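Local coordinates for protein condensin complex subunit 3 (Schizosaccharomyces pombe, PDB 5OQR) that serves as a regulatory HEAT-repeat subunit of condensin, the complex required for converting interphase chromatin into mitotic-like condensed chromosomes, at residues Q338-Y341 and Y342-Q346; L367-G370 and L371-M375. All coordinates share one frame; numbering follows the deposited sequence.

Interaction 1. Residues Q338-Y341 and Y342-Q346; sequences QLTY and YIERQ
Y342 lies alongside Q338 one turn further along helix 336-348, a helix of the HEAT-repeat solenoid, and the two side chains point the same way. The CB of Q338 sits 3.6 Å from CE2 of Y342, while Q338 O lies over one face of the ring, toward its rim. At the far end NE2 of Q338 gives only a weak hydrogen bond to Y342 OH, 3.4 Å long; the firmer partners are E335 N for Q338 OE1 and E300 for the tyrosine hydroxyl. W303 stacks on the Y342 ring. A leucine at Y342 would probably lose that stack and leave E300 and the Q338 amide without the hydroxyl they share. On the next residue, I343, CG1 stands beside the backbone N (chi1 -68°), which carries CD1 to within 4.1 Å of L339 CG; both side chains also touch L366 of helix 356-372. E344 N bonds to T340 O, one of the i to i+4 bonds of the helix, and its side chain reaches S387 of helix 378-394, which T340 touches too. R345 then crosses Y341, whose CG, anti to the backbone N (chi1 172°), tilts the ring toward the C-terminal end. The guanidinium goes past the ring, NH1 bonding to L304 O, so the aliphatic part makes the contact: CD lies over the ring face in a CH-pi interaction, 4.0 Å from the Y341 centroid.

Interaction 2. Residues L367-G370 and L371-M375; sequences LYIG and LSQDM
S372 folds its hydroxyl back onto the carbonyl of I369, one turn earlier, as helix 356-372 runs out in this HEAT-repeat subunit. OG donates to I369 O, tilted 28° from the carbonyl plane, and S372 N reaches the same oxygen from the same face of the carbonyl, standing well above its plane. The hydroxyl can fold back because it sits between the backbone N and the carbonyl carbon (chi1 69°). A third and weak donor to I369 O is Q373 N, which also bonds to G370 O at 3.3 Å. Q373 runs alongside I369: CG lies against I369 O, and the bend at chi2 (-67°) turns the amide back, so that NE2 comes 4.1 Å from I369 CG2. One turn back the bonding is regular, with L371 N 2.8 Å from L367 O, and CD1 of L371 approaches CD1 of Y368 at 4.4 Å. Further out, N318 of helix 308-324 bonds to S372 OG, and R315 makes a cation-pi contact with the Y368 ring. The i to i+4 pattern thus gives way to i to i+3 bonds, and the positive charge of K411, bonded to L371 O and Q373 O, would probably offset the partial negative charge of the C-terminal carbonyls.

How the interactions relate
Interactions 1 and 2 sit on consecutive helices, 336-348 and 356-372, with their centres 13 Å apart. They meet directly where L339 CD2 packs 3.7 Å from G370 CA, an approach at a residue with no side chain to hold the helices apart. L366, which packs against interaction 1, directly precedes 367-370 in the chain. Their outer neighbours differ: 338-346 has helix 378-394 beside it, while 367-375 is flanked by helices 308-324 and 399-412. One is regular mid-helix packing and the other a helix end; each contact is local to its own helix, and the two helices touch at L339 and G370.

Interaction 1. Residues Q338-Y341 and Y342-Q346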
ATOM      1  N   GLN A 338     -10.364  23.876  32.969  1.00 39.89           N
ATOM      2  CA  GLN A 338     -10.942  24.540  31.807  1.00 38.35           C
ATOM      3  C   GLN A 338     -11.454  23.520  30.800  1.00 37.27           C
ATOM      4  O   GLN A 338     -12.500  23.726  30.174  1.00 32.73           O
ATOM      5  CB  GLN A 338      -9.908  25.453  31.153  1.00 39.21           C
ATOM      6  CG  GLN A 338      -9.154  26.373  32.103  1.00 43.14           C
ATOM      7  CD  GLN A 338      -7.837  26.841  31.515  1.00 58.32           C
ATOM      8  OE1 GLN A 338      -6.764  26.485  32.006  1.00 47.90           O
ATOM      9  NE2 GLN A 338      -7.909  27.633  30.454  1.00 64.96           N
ATOM     10  N   LEU A 339     -10.727  22.414  30.634  1.00 36.32           N
ATOM     11  CA  LEU A 339     -11.139  21.381  29.690  1.00 29.87           C
ATOM     12  C   LEU A 339     -12.480  20.784  30.089  1.00 29.55           C
ATOM     13  O   LEU A 339     -13.383  20.646  29.259  1.00 28.28           O
ATOM     14  CB  LEU A 339     -10.067  20.296  29.615  1.00 31.92           C
ATOM     15  CG  LEU A 339     -10.309  19.176  28.604  1.00 24.70           C
ATOM     16  CD1 LEU A 339     -10.104  19.679  27.189  1.00 28.85           C
ATOM     17  CD2 LEU A 339      -9.402  18.002  28.899  1.00 29.41           C
ATOM     18  N   THR A 340     -12.625  20.416  31.364  1.00 30.44           N
ATOM     19  CA  THR A 340     -13.912  19.935  31.855  1.00 34.12           C
ATOM     20  C   THR A 340     -15.011  20.945  31.557  1.00 31.10           C
ATOM     21  O   THR A 340     -16.120  20.572  31.162  1.00 27.55           O
ATOM     22  CB  THR A 340     -13.836  19.662  33.358  1.00 35.79           C
ATOM     23  OG1 THR A 340     -12.707  18.827  33.642  1.00 39.93           O
ATOM     24  CG2 THR A 340     -15.100  18.968  33.843  1.00 35.98           C
ATOM     25  N   TYR A 341     -14.714  22.230  31.732  1.00 31.57           N
ATOM     26  CA  TYR A 341     -15.686  23.271  31.424  1.00 34.03           C
ATOM     27  C   TYR A 341     -15.988  23.319  29.930  1.00 35.12           C
ATOM     28  O   TYR A 341     -17.156  23.401  29.531  1.00 33.06           O
ATOM     29  CB  TYR A 341     -15.163  24.616  31.930  1.00 41.50           C
ATOM     30  CG  TYR A 341     -15.968  25.821  31.510  1.00 33.68           C
ATOM     31  CD1 TYR A 341     -15.404  26.809  30.717  1.00 36.81           C
ATOM     32  CD2 TYR A 341     -17.286  25.978  31.910  1.00 35.14           C
ATOM     33  CE1 TYR A 341     -16.127  27.915  30.334  1.00 42.38           C
ATOM     34  CE2 TYR A 341     -18.020  27.082  31.530  1.00 40.18           C
ATOM     35  CZ  TYR A 341     -17.435  28.050  30.743  1.00 43.46           C
ATOM     36  OH  TYR A 341     -18.157  29.154  30.355  1.00 38.68           O
ATOM     37  N   TYR A 342     -14.954  23.254  29.088  1.00 34.21           N
ATOM     38  CA  TYR A 342     -15.169  23.300  27.643  1.00 33.45           C
ATOM     39  C   TYR A 342     -16.003  22.118  27.171  1.00 31.74           C
ATOM     40  O   TYR A 342     -16.857  22.263  26.290  1.00 30.89           O
ATOM     41  CB  TYR A 342     -13.830  23.323  26.909  1.00 34.50           C
ATOM     42  CG  TYR A 342     -12.941  24.493  27.253  1.00 41.85           C
ATOM     43  CD1 TYR A 342     -13.475  25.742  27.538  1.00 40.65           C
ATOM     44  CD2 TYR A 342     -11.562  24.347  27.292  1.00 37.34           C
ATOM     45  CE1 TYR A 342     -12.660  26.811  27.851  1.00 40.35           C
ATOM     46  CE2 TYR A 342     -10.742  25.406  27.605  1.00 44.29           C
ATOM     47  CZ  TYR A 342     -11.294  26.636  27.882  1.00 42.77           C
ATOM     48  OH  TYR A 342     -10.469  27.691  28.194  1.00 43.64           O
ATOM     49  N   ILE A 343     -15.759  20.935  27.734  1.00 31.16           N
ATOM     50  CA  ILE A 343     -16.554  19.764  27.379  1.00 26.35           C
ATOM     51  C   ILE A 343     -18.009  19.972  27.777  1.00 30.55           C
ATOM     52  O   ILE A 343     -18.929  19.627  27.027  1.00 31.34           O
ATOM     53  CB  ILE A 343     -15.958  18.502  28.033  1.00 20.18           C
ATOM     54  CG1 ILE A 343     -14.601  18.180  27.409  1.00 25.18           C
ATOM     55  CG2 ILE A 343     -16.906  17.309  27.890  1.00 22.91           C
ATOM     56  CD1 ILE A 343     -13.831  17.072  28.110  1.00 21.55           C
ATOM     57  N   GLU A 344     -18.245  20.544  28.959  1.00 31.64           N
ATOM     58  CA  GLU A 344     -19.612  20.658  29.456  1.00 30.61           C
ATOM     59  C   GLU A 344     -20.418  21.689  28.675  1.00 30.68           C
ATOM     60  O   GLU A 344     -21.621  21.498  28.470  1.00 31.33           O
ATOM     61  CB  GLU A 344     -19.602  20.982  30.947  1.00 30.01           C
ATOM     62  CG  GLU A 344     -19.084  19.823  31.785  1.00 36.35           C
ATOM     63  CD  GLU A 344     -19.799  19.673  33.105  1.00 47.25           C
ATOM     64  OE1 GLU A 344     -19.357  20.301  34.089  1.00 54.10           O
ATOM     65  OE2 GLU A 344     -20.803  18.927  33.159  1.00 55.83           O
ATOM     66  N   ARG A 345     -19.788  22.773  28.222  1.00 29.21           N
ATOM     67  CA  ARG A 345     -20.467  23.670  27.293  1.00 29.80           C
ATOM     68  C   ARG A 345     -20.916  22.919  26.050  1.00 32.30           C
ATOM     69  O   ARG A 345     -21.998  23.181  25.512  1.00 36.06           O
ATOM     70  CB  ARG A 345     -19.550  24.826  26.891  1.00 35.94           C
ATOM     71  CG  ARG A 345     -19.169  25.760  28.011  1.00 37.04           C
ATOM     72  CD  ARG A 345     -18.395  26.955  27.481  1.00 43.90           C
ATOM     73  NE  ARG A 345     -19.262  27.952  26.854  1.00 50.55           N
ATOM     74  CZ  ARG A 345     -19.373  28.161  25.545  1.00 50.45           C
ATOM     75  NH1 ARG A 345     -18.667  27.451  24.674  1.00 58.67           N
ATOM     76  NH2 ARG A 345     -20.197  29.101  25.100  1.00 50.91           N
ATOM     77  N   GLN A 346     -20.093  21.982  25.576  1.00 38.37           N
ATOM     78  CA  GLN A 346     -20.397  21.284  24.335  1.00 31.91           C
ATOM     79  C   GLN A 346     -21.549  20.304  24.508  1.00 32.36           C
ATOM     80  O   GLN A 346     -22.291  20.053  23.553  1.00 34.28           O
ATOM     81  CB  GLN A 346     -19.145  20.564  23.832  1.00 32.24           C
ATOM     82  CG  GLN A 346     -19.066  20.430  22.321  1.00 32.93           C
ATOM     83  CD  GLN A 346     -19.014  21.769  21.611  1.00 32.05           C
ATOM     84  OE1 GLN A 346     -19.709  21.983  20.621  1.00 34.96           O
ATOM     85  NE2 GLN A 346     -18.185  22.675  22.110  1.00 30.88           N
TER

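Interaction 2. Residues L367-G370 and L371-M375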
ATOM      1  N   LEU A 367     -11.985  14.786  24.543  1.00 24.98           N
ATOM      2  CA  LEU A 367     -11.661  13.596  25.322  1.00 23.66           C
ATOM      3  C   LEU A 367     -10.271  13.075  24.977  1.00 28.52           C
ATOM      4  O   LEU A 367      -9.543  12.603  25.856  1.00 26.94           O
ATOM      5  CB  LEU A 367     -12.715  12.517  25.084  1.00 25.78           C
ATOM      6  CG  LEU A 367     -14.099  12.813  25.661  1.00 27.36           C
ATOM      7  CD1 LEU A 367     -15.136  11.858  25.095  1.00 29.56           C
ATOM      8  CD2 LEU A 367     -14.067  12.725  27.176  1.00 29.65           C
ATOM      9  N   TYR A 368      -9.886  13.149  23.700  1.00 27.67           N
ATOM     10  CA  TYR A 368      -8.542  12.734  23.313  1.00 27.46           C
ATOM     11  C   TYR A 368      -7.488  13.602  23.981  1.00 28.43           C
ATOM     12  O   TYR A 368      -6.468  13.094  24.461  1.00 35.43           O
ATOM     13  CB  TYR A 368      -8.386  12.789  21.791  1.00 30.08           C
ATOM     14  CG  TYR A 368      -8.909  11.570  21.068  1.00 26.27           C
ATOM     15  CD1 TYR A 368      -8.507  10.295  21.436  1.00 26.32           C
ATOM     16  CD2 TYR A 368      -9.806  11.693  20.019  1.00 31.58           C
ATOM     17  CE1 TYR A 368      -8.981   9.179  20.780  1.00 27.56           C
ATOM     18  CE2 TYR A 368     -10.289  10.586  19.358  1.00 32.25           C
ATOM     19  CZ  TYR A 368      -9.872   9.329  19.742  1.00 36.24           C
ATOM     20  OH  TYR A 368     -10.349   8.218  19.088  1.00 48.27           O
ATOM     21  N   ILE A 369      -7.710  14.915  24.014  1.00 27.53           N
ATOM     22  CA  ILE A 369      -6.798  15.799  24.733  1.00 30.76           C
ATOM     23  C   ILE A 369      -6.740  15.410  26.201  1.00 31.30           C
ATOM     24  O   ILE A 369      -5.670  15.422  26.819  1.00 35.36           O
ATOM     25  CB  ILE A 369      -7.223  17.267  24.553  1.00 26.31           C
ATOM     26  CG1 ILE A 369      -7.170  17.655  23.074  1.00 31.10           C
ATOM     27  CG2 ILE A 369      -6.322  18.188  25.365  1.00 31.19           C
ATOM     28  CD1 ILE A 369      -7.863  18.955  22.754  1.00 30.90           C
ATOM     29  N   GLY A 370      -7.885  15.049  26.779  1.00 33.25           N
ATOM     30  CA  GLY A 370      -7.911  14.693  28.187  1.00 31.73           C
ATOM     31  C   GLY A 370      -7.207  13.381  28.469  1.00 29.33           C
ATOM     32  O   GLY A 370      -6.521  13.242  29.483  1.00 35.73           O
ATOM     33  N   LEU A 371      -7.370  12.401  27.581  1.00 33.13           N
ATOM     34  CA  LEU A 371      -6.660  11.136  27.728  1.00 33.98           C
ATOM     35  C   LEU A 371      -5.151  11.313  27.652  1.00 37.01           C
ATOM     36  O   LEU A 371      -4.413  10.475  28.180  1.00 48.15           O
ATOM     37  CB  LEU A 371      -7.124  10.149  26.657  1.00 24.10           C
ATOM     38  CG  LEU A 371      -8.484   9.499  26.913  1.00 27.54           C
ATOM     39  CD1 LEU A 371      -9.067   8.938  25.633  1.00 27.34           C
ATOM     40  CD2 LEU A 371      -8.358   8.407  27.954  1.00 28.36           C
ATOM     41  N   SER A 372      -4.673  12.383  27.017  1.00 37.72           N
ATOM     42  CA  SER A 372      -3.238  12.591  26.876  1.00 39.92           C
ATOM     43  C   SER A 372      -2.612  13.187  28.128  1.00 46.02           C
ATOM     44  O   SER A 372      -1.422  12.970  28.383  1.00 59.50           O
ATOM     45  CB  SER A 372      -2.961  13.503  25.683  1.00 37.69           C
ATOM     46  OG  SER A 372      -3.405  14.821  25.940  1.00 41.06           O
ATOM     47  N   GLN A 373      -3.381  13.933  28.914  1.00 47.58           N
ATOM     48  CA  GLN A 373      -2.825  14.627  30.068  1.00 63.32           C
ATOM     49  C   GLN A 373      -2.411  13.632  31.144  1.00 70.94           C
ATOM     50  O   GLN A 373      -3.083  12.625  31.371  1.00 74.92           O
ATOM     51  CB  GLN A 373      -3.846  15.602  30.655  1.00 56.54           C
ATOM     52  CG  GLN A 373      -4.597  16.460  29.650  1.00 53.46           C
ATOM     53  CD  GLN A 373      -3.706  17.460  28.940  1.00 71.67           C
ATOM     54  OE1 GLN A 373      -2.603  17.134  28.502  1.00 77.63           O
ATOM     55  NE2 GLN A 373      -4.183  18.695  28.830  1.00 79.97           N
ATOM     56  N   ASP A 374      -1.300  13.922  31.812  1.00 80.74           N
ATOM     57  CA  ASP A 374      -0.927  13.243  33.051  1.00 92.11           C
ATOM     58  C   ASP A 374      -1.188  14.257  34.161  1.00 90.70           C
ATOM     59  O   ASP A 374      -0.337  15.089  34.478  1.00 85.33           O
ATOM     60  CB  ASP A 374       0.518  12.770  33.037  1.00 98.86           C
ATOM     61  CG  ASP A 374       0.870  11.958  34.266  1.00107.47           C
ATOM     62  OD1 ASP A 374       2.076  11.782  34.539  1.00120.15           O
ATOM     63  OD2 ASP A 374      -0.059  11.497  34.962  1.00104.24           O
ATOM     64  N   MET A 375      -2.384  14.183  34.740  1.00 91.44           N
ATOM     65  CA  MET A 375      -2.914  15.263  35.567  1.00104.75           C
ATOM     66  C   MET A 375      -2.533  15.018  37.019  1.00107.86           C
ATOM     67  O   MET A 375      -3.188  14.250  37.728  1.00106.65           O
ATOM     68  CB  MET A 375      -4.425  15.391  35.398  1.00109.61           C
ATOM     69  CG  MET A 375      -5.216  14.085  35.377  1.00109.38           C
ATOM     70  SD  MET A 375      -6.872  14.360  34.718  1.00124.58           S
ATOM     71  CE  MET A 375      -6.502  14.552  32.973  1.00 81.21           C
TER